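Local coordinates for putative cell surface protein (PDB 4OFQ) that probably serves as a streptococcal cell-surface adhesin of the antigen I/II family, its C-terminal region being built of beta-sandwich domains, at residues A[191-196]-A[328-333]; A[235-240]-A[308-313]; A[254-259]-A[272-277]; A[277-282]-A[292-297]. All blocks are in the same frame, centred on the assembly; numbering follows the deposited sequence.

Interaction 1: A[191-196]-A[328-333]; sequences LTVHKD and YTLYVN
Val193 faces Leu330 and Lys195 faces Tyr328 across backbones that run in opposite senses; the CA atoms of Lys195 and Tyr328 are 7.0 Å apart, too far for strand pairing. This is the inside of a beta sandwich: Val193 leads into strand 194-198, an outermost strand of one sheet, and strand 323-332 belongs to the other. No hydrogen bond joins the two segments, so side chains fill the gap. Val193 crosses the Tyr328 side chain at about a right angle and meets its phenol end obliquely, CB lying 3.4 Å from OH and 3.9 Å from CZ. Its CG1 reaches on to Leu330, 3.6 Å from CD2. Leu330 offers that methyl with CG anti to the backbone N (chi1 -176°), and also touches Tyr237 and Phe239. The Tyr328 ring is also flanked at its edge, near its plane, by His194 O, 3.7 Å from CE1. Lys195 brings its CB to the same edge, then runs out fully extended past Tyr328. Its NZ is covalently linked to CG of Asn326, an intramolecular isopeptide bond of the kind known from Gram-positive surface proteins, which here ties the two sheets together; NZ also hydrogen-bonds to Asp241. Along that extended chain, Lys195 CD passes 4.2 Å from the backbone N of Tyr328.

Interaction 2: A[235-240]-A[308-313]; sequences TEYKFV and FGADAF
Tyr237 and Phe308 both turn CG away from their backbone N (chi1 -165° and -179°), which carries the two rings toward each other inside the beta sandwich, Tyr237 reaching from strand 237-242 of one sheet, Phe308 from the loop that leads into strand 310-318 of the other. They form a T-shaped pair: the edge of Phe308 points at a face of Tyr237, with ring planes at 87° and centroids 4.9 Å apart. Phe308 CE2 stands over the middle of the tyrosine ring and comes within 3.6 Å of CG. Phe308 is itself in edge-to-face contact with Phe294, so this pair is part of a longer aromatic chain. The tyrosine hydroxyl extends past the stack to strand 310-318, where the backbone N of Ala310 gives it a weak hydrogen bond, 3.4 Å from N to OH; its stronger partner is the carbonyl of Trp224. Two residues on, Phe239 enters the same interior. One face of its ring carries the Ala312 methyl in a CH-pi contact, CB lying 4.1 Å from the ring centroid and displaced toward the rim. At the edge of that ring, in its plane, sits Ala310 O, 3.4 Å from CZ. The small side chains of Ala310 and Ala312 probably help the large rings fit against the facing strand, the two axes being 9.2 Å apart. Every touching residue is buried, so the contact rests chiefly on aromatic and methyl packing; the tyrosine OH is the side-chain polar atom that bonds across it, and its partners probably offset the cost of burial.

Interaction 3: A[254-259]-A[272-277]; sequences KVLATV and GTDLAK
The Asp274 carboxylate reaches back beside Lys254, whose CG lies 3.9 Å from OD2, while the other oxygen, OD1, is met from above the carboxylate plane by the backbone N of Ala276. That bond, 3.0 Å from Ala276 N to Asp274 OD1, closes an Asx turn and helps hold the carboxylate in place. OD2 also takes a hydrogen bond from a water that in turn accepts from Val255 N, so the acid is coupled to the strand through solvent. The ammonium group of Lys254 lies farther off and pairs instead with Glu201. Among the flat peptide groups, the carbonyl of Thr273 is approached in its own plane by Ala257 N at 2.9 Å, whereas Gly272 N stands above the plane of the Ala257 carbonyl, 2.8 Å from its oxygen. Strand 248-257 is an outermost strand of the four-stranded sheet of this sandwich domain, and the loop 272-277 continues it outward by a single bridge, Leu256 with Asp274. On the far side of that bridge Leu275 N donates to Val255 O, 2.8 Å away and nearly straight at 175°. Gly272, at a phi of 98°, lets the loop turn in to start this pairing. Leu275 then points inward, laying CD1 3.8 Å from Ala257 CB and touching Ala310 and Phe294 beyond. Val255 places CG1 between its own backbone N and carbonyl carbon (chi1 54°), which brings that methyl within 3.6 Å of Ala276 N.

Interaction 4: A[277-282]-A[292-297]; sequences KYTETV and LAFKQD
Tyr278 O receives the backbone N-H of Lys295 at 2.8 Å, nearly straight (169°), with the donor tilted slightly from the carbonyl plane. This bond closes the open end of the beta hairpin made by strands 279-284 and 289-294, just where the second strand gives way to a short helix with Lys295 at its N-cap position. Within the hairpin, Glu280 and Ala293 form a hydrogen-bonded pair, N and O of each answering the other. The flanking non-hydrogen-bonded pairs, Thr279 with Phe294 and Thr281 with Leu292, turn their side chains to one face of the sheet. There Thr279 sets CG2 over the centre of the Phe294 ring, 3.5 Å from its centroid, in a CH-pi contact; its hydroxyl bonds instead to Ala276 O. Leu292 reaches both threonines, CD2 lying 3.8 Å from Thr279 CG2 and CD1 3.3 Å from Thr281 OG1, a hydroxyl bonded to Asp253. On the face that carries Glu280 and Ala293, Glu280 is crossed by the Lys295 side chain at about a right angle, their charged ends not in contact. Extended beyond CG, the lysine runs past the Tyr278 carbonyl until NZ, above the carbonyl plane of Lys277, bonds its O at 3.1 Å.

Interactions 1 and 2 lie in the buried interior between the two sheets of one sandwich domain and touch each other, Tyr328 packing on Phe239. Both work mainly through side chains, one around a valine beside a covalent crosslink, the other through aromatic rings. Interactions 3 and 4 are only partly buried, share Lys277 and depend far more on backbone hydrogen bonds: a loop added to a sheet edge in one, a regular hairpin in the other. Strand 310-318 in interaction 2 pairs with the strand of interaction 3, and 237-242 pairs with 289-294 of interaction 4. Leu275 CD1 and Phe294 CZ, 3.6 Å apart, join the inner sides of these two outer contacts.

Interaction 1: A[191-196]-A[328-333]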
loop_
_atom_site.group_PDB
_atom_site.type_symbol
_atom_site.label_atom_id
_atom_site.label_comp_id
_atom_site.label_asym_id
_atom_site.label_seq_id
_atom_site.Cartn_x
_atom_site.Cartn_y
_atom_site.Cartn_z
ATOM N N LEU A 191 -0.004 9.442 5.305
ATOM C CA LEU A 191 -0.982 9.429 6.380
ATOM C C LEU A 191 -0.584 10.422 7.459
ATOM O O LEU A 191 0.520 10.344 7.989
ATOM C CB LEU A 191 -1.046 8.030 7.004
ATOM C CG LEU A 191 -1.204 6.878 6.018
ATOM C CD1 LEU A 191 -1.217 5.541 6.753
ATOM C CD2 LEU A 191 -2.479 7.068 5.209
ATOM N N THR A 192 -1.482 11.352 7.784
ATOM C CA THR A 192 -1.264 12.259 8.915
ATOM C C THR A 192 -2.600 12.474 9.632
ATOM O O THR A 192 -3.665 12.444 9.010
ATOM C CB THR A 192 -0.658 13.640 8.491
ATOM O OG1 THR A 192 -1.632 14.402 7.777
ATOM C CG2 THR A 192 0.581 13.483 7.621
ATOM N N VAL A 193 -2.548 12.656 10.945
ATOM C CA VAL A 193 -3.736 13.065 11.694
ATOM C C VAL A 193 -3.339 14.166 12.667
ATOM O O VAL A 193 -2.161 14.330 12.977
ATOM C CB VAL A 193 -4.398 11.891 12.468
ATOM C CG1 VAL A 193 -5.036 10.892 11.478
ATOM C CG2 VAL A 193 -3.386 11.202 13.364
ATOM N N HIS A 194 -4.319 14.924 13.141
ATOM C CA HIS A 194 -4.030 16.051 14.015
ATOM C C HIS A 194 -4.937 16.058 15.234
ATOM O O HIS A 194 -6.100 15.643 15.170
ATOM C CB HIS A 194 -4.151 17.371 13.247
ATOM C CG HIS A 194 -3.226 17.469 12.074
ATOM N ND1 HIS A 194 -3.564 17.014 10.819
ATOM C CD2 HIS A 194 -1.964 17.954 11.972
ATOM C CE1 HIS A 194 -2.556 17.220 9.991
ATOM N NE2 HIS A 194 -1.573 17.790 10.666
ATOM N N LYS A 195 -4.393 16.523 16.349
ATOM C CA LYS A 195 -5.176 16.665 17.558
ATOM C C LYS A 195 -5.178 18.118 17.952
ATOM O O LYS A 195 -4.146 18.772 17.870
ATOM C CB LYS A 195 -4.606 15.834 18.702
ATOM C CG LYS A 195 -5.405 16.013 19.988
ATOM C CD LYS A 195 -5.117 14.902 21.006
ATOM C CE LYS A 195 -6.027 15.040 22.215
ATOM N NZ LYS A 195 -5.905 13.869 23.115
ATOM N N ASP A 196 -6.332 18.645 18.352
ATOM C CA ASP A 196 -6.335 19.982 18.924
ATOM C C ASP A 196 -7.120 19.973 20.214
ATOM O O ASP A 196 -7.845 19.007 20.518
ATOM C CB ASP A 196 -6.870 21.027 17.942
ATOM C CG ASP A 196 -6.134 22.364 18.062
ATOM O OD1 ASP A 196 -5.592 22.689 19.165
ATOM O OD2 ASP A 196 -6.091 23.085 17.042
ATOM N N TYR A 328 -3.398 11.228 20.108
ATOM C CA TYR A 328 -4.233 10.093 19.738
ATOM C C TYR A 328 -3.634 9.374 18.559
ATOM O O TYR A 328 -2.766 9.914 17.872
ATOM C CB TYR A 328 -5.681 10.532 19.481
ATOM C CG TYR A 328 -6.080 10.694 18.035
ATOM C CD1 TYR A 328 -5.838 11.884 17.342
ATOM C CD2 TYR A 328 -6.733 9.658 17.363
ATOM C CE1 TYR A 328 -6.227 12.022 16.000
ATOM C CE2 TYR A 328 -7.109 9.781 16.050
ATOM C CZ TYR A 328 -6.866 10.952 15.366
ATOM O OH TYR A 328 -7.266 11.051 14.035
ATOM N N THR A 329 -4.085 8.143 18.343
ATOM C CA THR A 329 -3.605 7.355 17.227
ATOM C C THR A 329 -4.811 6.876 16.452
ATOM O O THR A 329 -5.753 6.334 17.033
ATOM C CB THR A 329 -2.788 6.130 17.693
ATOM O OG1 THR A 329 -1.593 6.568 18.352
ATOM C CG2 THR A 329 -2.387 5.285 16.486
ATOM N N LEU A 330 -4.791 7.097 15.142
ATOM C CA LEU A 330 -5.839 6.593 14.275
ATOM C C LEU A 330 -5.300 5.325 13.623
ATOM O O LEU A 330 -4.138 5.268 13.231
ATOM C CB LEU A 330 -6.171 7.630 13.197
ATOM C CG LEU A 330 -7.329 7.271 12.274
ATOM C CD1 LEU A 330 -8.666 7.280 13.050
ATOM C CD2 LEU A 330 -7.372 8.207 11.052
ATOM N N TYR A 331 -6.135 4.304 13.526
ATOM C CA TYR A 331 -5.754 3.081 12.823
ATOM C C TYR A 331 -6.605 3.015 11.572
ATOM O O TYR A 331 -7.821 2.942 11.663
ATOM C CB TYR A 331 -5.986 1.856 13.706
ATOM C CG TYR A 331 -4.983 1.758 14.835
ATOM C CD1 TYR A 331 -5.203 2.412 16.039
ATOM C CD2 TYR A 331 -3.801 1.032 14.687
ATOM C CE1 TYR A 331 -4.283 2.339 17.075
ATOM C CE2 TYR A 331 -2.882 0.957 15.710
ATOM C CZ TYR A 331 -3.129 1.608 16.903
ATOM O OH TYR A 331 -2.215 1.546 17.925
ATOM N N VAL A 332 -5.974 3.100 10.404
ATOM C CA VAL A 332 -6.706 2.972 9.145
ATOM C C VAL A 332 -6.216 1.714 8.451
ATOM O O VAL A 332 -5.055 1.661 8.038
ATOM C CB VAL A 332 -6.428 4.164 8.206
ATOM C CG1 VAL A 332 -7.240 4.022 6.916
ATOM C CG2 VAL A 332 -6.762 5.470 8.903
ATOM N N ASN A 333 -7.085 0.707 8.324
ATOM C CA ASN A 333 -6.678 -0.579 7.765
ATOM C C ASN A 333 -5.358 -1.085 8.370
ATOM O O ASN A 333 -4.443 -1.484 7.665
ATOM C CB ASN A 333 -6.612 -0.528 6.224
ATOM C CG ASN A 333 -7.998 -0.522 5.576
ATOM O OD1 ASN A 333 -9.008 -0.367 6.252
ATOM N ND2 ASN A 333 -8.043 -0.703 4.263
#

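Interaction 2: A[235-240]-A[308-313]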
loop_
_atom_site.group_PDB
_atom_site.type_symbol
_atom_site.label_atom_id
_atom_site.label_comp_id
_atom_site.label_asym_id
_atom_site.label_seq_id
_atom_site.Cartn_x
_atom_site.Cartn_y
_atom_site.Cartn_z
ATOM N N THR A 235 -11.454 -1.574 6.034
ATOM C CA THR A 235 -11.761 -2.610 7.028
ATOM C C THR A 235 -11.586 -2.136 8.480
ATOM O O THR A 235 -12.088 -2.765 9.419
ATOM C CB THR A 235 -10.969 -3.911 6.787
ATOM O OG1 THR A 235 -9.569 -3.629 6.723
ATOM C CG2 THR A 235 -11.400 -4.559 5.484
ATOM N N GLU A 236 -10.871 -1.030 8.659
ATOM C CA GLU A 236 -10.661 -0.458 9.997
ATOM C C GLU A 236 -10.479 1.053 9.923
ATOM O O GLU A 236 -9.775 1.550 9.042
ATOM C CB GLU A 236 -9.425 -1.068 10.655
ATOM C CG GLU A 236 -9.053 -0.430 12.008
ATOM C CD GLU A 236 -7.813 -1.041 12.629
ATOM O OE1 GLU A 236 -6.781 -1.147 11.932
ATOM O OE2 GLU A 236 -7.874 -1.424 13.821
ATOM N N TYR A 237 -11.109 1.763 10.858
ATOM C CA TYR A 237 -10.965 3.218 11.008
ATOM C C TYR A 237 -11.337 3.462 12.468
ATOM O O TYR A 237 -12.520 3.537 12.836
ATOM C CB TYR A 237 -11.900 3.979 10.059
ATOM C CG TYR A 237 -11.584 5.466 9.859
ATOM C CD1 TYR A 237 -12.018 6.436 10.777
ATOM C CD2 TYR A 237 -10.896 5.899 8.737
ATOM C CE1 TYR A 237 -11.741 7.807 10.585
ATOM C CE2 TYR A 237 -10.611 7.254 8.535
ATOM C CZ TYR A 237 -11.034 8.202 9.456
ATOM O OH TYR A 237 -10.754 9.538 9.211
ATOM N N LYS A 238 -10.314 3.536 13.306
ATOM C CA LYS A 238 -10.491 3.516 14.755
ATOM C C LYS A 238 -9.626 4.574 15.423
ATOM O O LYS A 238 -8.429 4.677 15.132
ATOM C CB LYS A 238 -10.116 2.127 15.287
ATOM C CG LYS A 238 -10.241 1.980 16.803
ATOM C CD LYS A 238 -10.088 0.528 17.231
ATOM C CE LYS A 238 -8.662 0.043 17.111
ATOM N NZ LYS A 238 -8.534 -1.322 17.729
ATOM N N PHE A 239 -10.236 5.352 16.318
ATOM C CA PHE A 239 -9.518 6.354 17.090
ATOM C C PHE A 239 -9.146 5.724 18.421
ATOM O O PHE A 239 -9.997 5.128 19.086
ATOM C CB PHE A 239 -10.416 7.559 17.386
ATOM C CG PHE A 239 -10.933 8.281 16.170
ATOM C CD1 PHE A 239 -11.986 7.764 15.431
ATOM C CD2 PHE A 239 -10.414 9.519 15.808
ATOM C CE1 PHE A 239 -12.491 8.439 14.330
ATOM C CE2 PHE A 239 -10.918 10.203 14.715
ATOM C CZ PHE A 239 -11.965 9.655 13.969
ATOM N N VAL A 240 -7.884 5.871 18.827
ATOM C CA VAL A 240 -7.449 5.412 20.142
ATOM C C VAL A 240 -6.784 6.566 20.914
ATOM O O VAL A 240 -5.887 7.245 20.403
ATOM C CB VAL A 240 -6.482 4.221 20.032
ATOM C CG1 VAL A 240 -6.086 3.748 21.414
ATOM C CG2 VAL A 240 -7.132 3.084 19.256
ATOM N N PHE A 308 -13.641 9.123 2.477
ATOM C CA PHE A 308 -14.163 8.807 3.805
ATOM C C PHE A 308 -13.344 9.530 4.857
ATOM O O PHE A 308 -12.116 9.498 4.832
ATOM C CB PHE A 308 -14.169 7.289 4.080
ATOM C CG PHE A 308 -14.725 6.922 5.441
ATOM C CD1 PHE A 308 -16.094 6.788 5.641
ATOM C CD2 PHE A 308 -13.880 6.738 6.527
ATOM C CE1 PHE A 308 -16.611 6.464 6.891
ATOM C CE2 PHE A 308 -14.386 6.420 7.785
ATOM C CZ PHE A 308 -15.764 6.276 7.962
ATOM N N GLY A 309 -14.018 10.202 5.781
ATOM C CA GLY A 309 -13.304 10.824 6.880
ATOM C C GLY A 309 -14.248 11.214 8.000
ATOM O O GLY A 309 -15.429 11.492 7.753
ATOM N N ALA A 310 -13.733 11.231 9.221
ATOM C CA ALA A 310 -14.527 11.652 10.369
ATOM C C ALA A 310 -13.629 12.293 11.414
ATOM O O ALA A 310 -12.440 11.958 11.505
ATOM C CB ALA A 310 -15.267 10.456 10.968
ATOM N N ASP A 311 -14.205 13.216 12.185
ATOM C CA ASP A 311 -13.541 13.788 13.355
ATOM C C ASP A 311 -14.280 13.340 14.601
ATOM O O ASP A 311 -15.519 13.274 14.614
ATOM C CB ASP A 311 -13.571 15.318 13.331
ATOM C CG ASP A 311 -12.627 15.911 12.312
ATOM O OD1 ASP A 311 -11.847 15.149 11.691
ATOM O OD2 ASP A 311 -12.683 17.143 12.125
ATOM N N ALA A 312 -13.519 13.040 15.651
ATOM C CA ALA A 312 -14.106 12.753 16.951
ATOM C C ALA A 312 -13.888 13.941 17.880
ATOM O O ALA A 312 -12.829 14.568 17.861
ATOM C CB ALA A 312 -13.498 11.493 17.543
ATOM N N PHE A 313 -14.900 14.264 18.676
ATOM C CA PHE A 313 -14.764 15.316 19.675
ATOM C C PHE A 313 -14.986 14.706 21.032
ATOM O O PHE A 313 -16.059 14.162 21.308
ATOM C CB PHE A 313 -15.782 16.431 19.449
ATOM C CG PHE A 313 -15.584 17.163 18.161
ATOM C CD1 PHE A 313 -16.082 16.652 16.979
ATOM C CD2 PHE A 313 -14.857 18.344 18.126
ATOM C CE1 PHE A 313 -15.886 17.319 15.778
ATOM C CE2 PHE A 313 -14.666 19.018 16.933
ATOM C CZ PHE A 313 -15.181 18.500 15.756
#

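Interaction 3: A[254-259]-A[272-277]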
loop_
_atom_site.group_PDB
_atom_site.type_symbol
_atom_site.label_atom_id
_atom_site.label_comp_id
_atom_site.label_asym_id
_atom_site.label_seq_id
_atom_site.Cartn_x
_atom_site.Cartn_y
_atom_site.Cartn_z
ATOM N N LYS A 254 -18.473 12.661 20.448
ATOM C CA LYS A 254 -19.314 12.820 19.270
ATOM C C LYS A 254 -18.423 12.515 18.074
ATOM O O LYS A 254 -17.210 12.712 18.139
ATOM C CB LYS A 254 -19.845 14.259 19.184
ATOM C CG LYS A 254 -20.674 14.543 17.940
ATOM C CD LYS A 254 -21.436 15.871 18.031
ATOM C CE LYS A 254 -20.496 17.054 18.189
ATOM N NZ LYS A 254 -21.227 18.363 18.111
ATOM N N VAL A 255 -19.003 12.021 16.989
ATOM C CA VAL A 255 -18.208 11.760 15.788
ATOM C C VAL A 255 -18.976 12.236 14.545
ATOM O O VAL A 255 -20.166 11.919 14.385
ATOM C CB VAL A 255 -17.824 10.259 15.688
ATOM C CG1 VAL A 255 -19.070 9.380 15.779
ATOM C CG2 VAL A 255 -17.056 9.988 14.386
ATOM N N LEU A 256 -18.319 13.035 13.702
ATOM C CA LEU A 256 -18.984 13.667 12.562
ATOM C C LEU A 256 -18.280 13.362 11.248
ATOM O O LEU A 256 -17.053 13.303 11.188
ATOM C CB LEU A 256 -19.009 15.187 12.732
ATOM C CG LEU A 256 -19.640 15.720 14.015
ATOM C CD1 LEU A 256 -19.505 17.237 14.091
ATOM C CD2 LEU A 256 -21.090 15.302 14.067
ATOM N N ALA A 257 -19.054 13.210 10.184
ATOM C CA ALA A 257 -18.457 13.040 8.862
ATOM C C ALA A 257 -17.759 14.335 8.465
ATOM O O ALA A 257 -18.297 15.422 8.681
ATOM C CB ALA A 257 -19.523 12.662 7.839
ATOM N N THR A 258 -16.547 14.227 7.917
ATOM C CA THR A 258 -15.837 15.412 7.435
ATOM C C THR A 258 -15.826 15.549 5.911
ATOM O O THR A 258 -15.278 16.514 5.374
ATOM C CB THR A 258 -14.394 15.459 7.963
ATOM O OG1 THR A 258 -13.773 14.188 7.758
ATOM C CG2 THR A 258 -14.388 15.783 9.449
ATOM N N VAL A 259 -16.424 14.577 5.222
ATOM C CA VAL A 259 -16.642 14.636 3.779
ATOM C C VAL A 259 -17.996 13.998 3.491
ATOM O O VAL A 259 -18.530 13.296 4.344
ATOM C CB VAL A 259 -15.593 13.815 2.991
ATOM C CG1 VAL A 259 -14.189 14.406 3.142
ATOM C CG2 VAL A 259 -15.622 12.346 3.423
ATOM N N GLY A 272 -20.695 16.589 7.880
ATOM C CA GLY A 272 -21.298 17.182 9.064
ATOM C C GLY A 272 -22.305 16.291 9.770
ATOM O O GLY A 272 -22.731 16.595 10.885
ATOM N N THR A 273 -22.690 15.192 9.124
ATOM C CA THR A 273 -23.655 14.253 9.706
ATOM C C THR A 273 -23.052 13.485 10.894
ATOM O O THR A 273 -21.898 13.073 10.863
ATOM C CB THR A 273 -24.156 13.231 8.652
ATOM O OG1 THR A 273 -24.780 13.925 7.567
ATOM C CG2 THR A 273 -25.159 12.259 9.264
ATOM N N ASP A 274 -23.848 13.306 11.940
ATOM C CA ASP A 274 -23.471 12.511 13.095
ATOM C C ASP A 274 -23.296 11.039 12.713
ATOM O O ASP A 274 -24.195 10.440 12.132
ATOM C CB ASP A 274 -24.578 12.617 14.144
ATOM C CG ASP A 274 -24.140 12.109 15.494
ATOM O OD1 ASP A 274 -24.083 10.871 15.665
ATOM O OD2 ASP A 274 -23.847 12.948 16.373
ATOM N N LEU A 275 -22.155 10.446 13.056
ATOM C CA LEU A 275 -21.900 9.057 12.667
ATOM C C LEU A 275 -21.923 8.075 13.833
ATOM O O LEU A 275 -21.461 6.952 13.678
ATOM C CB LEU A 275 -20.551 8.940 11.948
ATOM C CG LEU A 275 -20.405 9.798 10.695
ATOM C CD1 LEU A 275 -19.004 9.651 10.092
ATOM C CD2 LEU A 275 -21.476 9.444 9.671
ATOM N N ALA A 276 -22.455 8.483 14.987
ATOM C CA ALA A 276 -22.454 7.610 16.170
ATOM C C ALA A 276 -23.013 6.210 15.918
ATOM O O ALA A 276 -22.455 5.219 16.394
ATOM C CB ALA A 276 -23.196 8.255 17.333
ATOM N N LYS A 277 -24.112 6.123 15.174
ATOM C CA LYS A 277 -24.778 4.838 14.991
ATOM C C LYS A 277 -23.960 3.842 14.170
ATOM O O LYS A 277 -24.309 2.662 14.093
ATOM C CB LYS A 277 -26.179 5.018 14.385
ATOM C CG LYS A 277 -26.204 5.530 12.948
ATOM C CD LYS A 277 -27.634 5.785 12.519
ATOM C CE LYS A 277 -27.820 5.670 11.025
ATOM N NZ LYS A 277 -29.270 5.670 10.642
HETATM O O HOH W 1 -21.687 11.366 17.596
#

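Interaction 4: A[277-282]-A[292-297]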
loop_
_atom_site.group_PDB
_atom_site.type_symbol
_atom_site.label_atom_id
_atom_site.label_comp_id
_atom_site.label_asym_id
_atom_site.label_seq_id
_atom_site.Cartn_x
_atom_site.Cartn_y
_atom_site.Cartn_z
ATOM N N LYS A 277 -24.112 6.123 15.174
ATOM C CA LYS A 277 -24.778 4.838 14.991
ATOM C C LYS A 277 -23.960 3.842 14.170
ATOM O O LYS A 277 -24.309 2.662 14.093
ATOM C CB LYS A 277 -26.179 5.018 14.385
ATOM C CG LYS A 277 -26.204 5.530 12.948
ATOM C CD LYS A 277 -27.634 5.785 12.519
ATOM C CE LYS A 277 -27.820 5.670 11.025
ATOM N NZ LYS A 277 -29.270 5.670 10.642
ATOM N N TYR A 278 -22.885 4.319 13.546
ATOM C CA TYR A 278 -22.025 3.443 12.757
ATOM C C TYR A 278 -20.767 3.082 13.540
ATOM O O TYR A 278 -19.828 2.499 12.992
ATOM C CB TYR A 278 -21.632 4.115 11.439
ATOM C CG TYR A 278 -22.809 4.631 10.649
ATOM C CD1 TYR A 278 -23.753 3.753 10.118
ATOM C CD2 TYR A 278 -22.974 5.993 10.423
ATOM C CE1 TYR A 278 -24.829 4.220 9.382
ATOM C CE2 TYR A 278 -24.052 6.471 9.691
ATOM C CZ TYR A 278 -24.973 5.577 9.169
ATOM O OH TYR A 278 -26.052 6.046 8.444
ATOM N N THR A 279 -20.743 3.439 14.822
ATOM C CA THR A 279 -19.533 3.268 15.621
ATOM C C THR A 279 -19.817 2.674 16.993
ATOM O O THR A 279 -20.975 2.531 17.408
ATOM C CB THR A 279 -18.801 4.606 15.851
ATOM O OG1 THR A 279 -19.640 5.484 16.615
ATOM C CG2 THR A 279 -18.442 5.266 14.529
ATOM N N GLU A 280 -18.740 2.347 17.693
ATOM C CA GLU A 280 -18.816 1.894 19.077
ATOM C C GLU A 280 -17.764 2.643 19.873
ATOM O O GLU A 280 -16.596 2.700 19.482
ATOM C CB GLU A 280 -18.549 0.390 19.180
ATOM C CG GLU A 280 -19.557 -0.487 18.452
ATOM C CD GLU A 280 -19.080 -1.927 18.312
ATOM O OE1 GLU A 280 -18.152 -2.326 19.052
ATOM O OE2 GLU A 280 -19.627 -2.654 17.454
ATOM N N THR A 281 -18.181 3.234 20.984
ATOM C CA THR A 281 -17.253 3.932 21.852
ATOM C C THR A 281 -17.015 3.081 23.081
ATOM O O THR A 281 -17.956 2.553 23.670
ATOM C CB THR A 281 -17.808 5.306 22.276
ATOM O OG1 THR A 281 -17.855 6.176 21.138
ATOM C CG2 THR A 281 -16.924 5.933 23.366
ATOM N N VAL A 282 -15.755 2.924 23.458
ATOM C CA VAL A 282 -15.439 2.254 24.715
ATOM C C VAL A 282 -14.526 3.153 25.532
ATOM O O VAL A 282 -13.470 3.586 25.056
ATOM C CB VAL A 282 -14.751 0.895 24.492
ATOM C CG1 VAL A 282 -14.346 0.284 25.834
ATOM C CG2 VAL A 282 -15.673 -0.054 23.730
ATOM N N LEU A 292 -12.781 4.778 19.818
ATOM C CA LEU A 292 -13.989 4.822 18.998
ATOM C C LEU A 292 -13.685 4.143 17.669
ATOM O O LEU A 292 -12.800 4.576 16.928
ATOM C CB LEU A 292 -14.483 6.262 18.789
ATOM C CG LEU A 292 -15.783 6.439 17.991
ATOM C CD1 LEU A 292 -16.567 7.648 18.476
ATOM C CD2 LEU A 292 -15.481 6.585 16.506
ATOM N N ALA A 293 -14.421 3.080 17.372
ATOM C CA ALA A 293 -14.179 2.286 16.169
ATOM C C ALA A 293 -15.391 2.269 15.258
ATOM O O ALA A 293 -16.519 2.014 15.702
ATOM C CB ALA A 293 -13.801 0.847 16.540
ATOM N N PHE A 294 -15.162 2.513 13.975
ATOM C CA PHE A 294 -16.230 2.319 13.008
ATOM C C PHE A 294 -16.537 0.837 12.833
ATOM O O PHE A 294 -15.635 -0.003 12.867
ATOM C CB PHE A 294 -15.873 2.985 11.685
ATOM C CG PHE A 294 -16.261 4.426 11.642
ATOM C CD1 PHE A 294 -15.397 5.402 12.102
ATOM C CD2 PHE A 294 -17.516 4.801 11.173
ATOM C CE1 PHE A 294 -15.777 6.744 12.091
ATOM C CE2 PHE A 294 -17.898 6.133 11.156
ATOM C CZ PHE A 294 -17.025 7.102 11.615
ATOM N N LYS A 295 -17.815 0.511 12.656
ATOM C CA LYS A 295 -18.200 -0.885 12.465
ATOM C C LYS A 295 -17.778 -1.384 11.081
ATOM O O LYS A 295 -17.955 -0.684 10.083
ATOM C CB LYS A 295 -19.703 -1.051 12.640
ATOM C CG LYS A 295 -20.187 -0.768 14.053
ATOM C CD LYS A 295 -21.688 -0.494 14.070
ATOM C CE LYS A 295 -22.179 -0.333 15.503
ATOM N NZ LYS A 295 -23.627 -0.003 15.537
ATOM N N GLN A 296 -17.252 -2.606 11.016
ATOM C CA GLN A 296 -16.800 -3.155 9.737
ATOM C C GLN A 296 -17.906 -3.268 8.690
ATOM O O GLN A 296 -17.672 -3.012 7.509
ATOM C CB GLN A 296 -16.136 -4.523 9.914
ATOM C CG GLN A 296 -14.837 -4.496 10.669
ATOM C CD GLN A 296 -14.054 -5.782 10.501
ATOM O OE1 GLN A 296 -14.417 -6.826 11.054
ATOM N NE2 GLN A 296 -12.967 -5.715 9.732
ATOM N N ASP A 297 -19.106 -3.664 9.110
ATOM C CA ASP A 297 -20.195 -3.840 8.151
ATOM C C ASP A 297 -20.591 -2.503 7.511
ATOM O O ASP A 297 -21.036 -2.466 6.358
ATOM C CB ASP A 297 -21.397 -4.557 8.784
ATOM C CG ASP A 297 -21.820 -3.940 10.102
ATOM O OD1 ASP A 297 -21.113 -4.150 11.115
ATOM O OD2 ASP A 297 -22.863 -3.250 10.126
#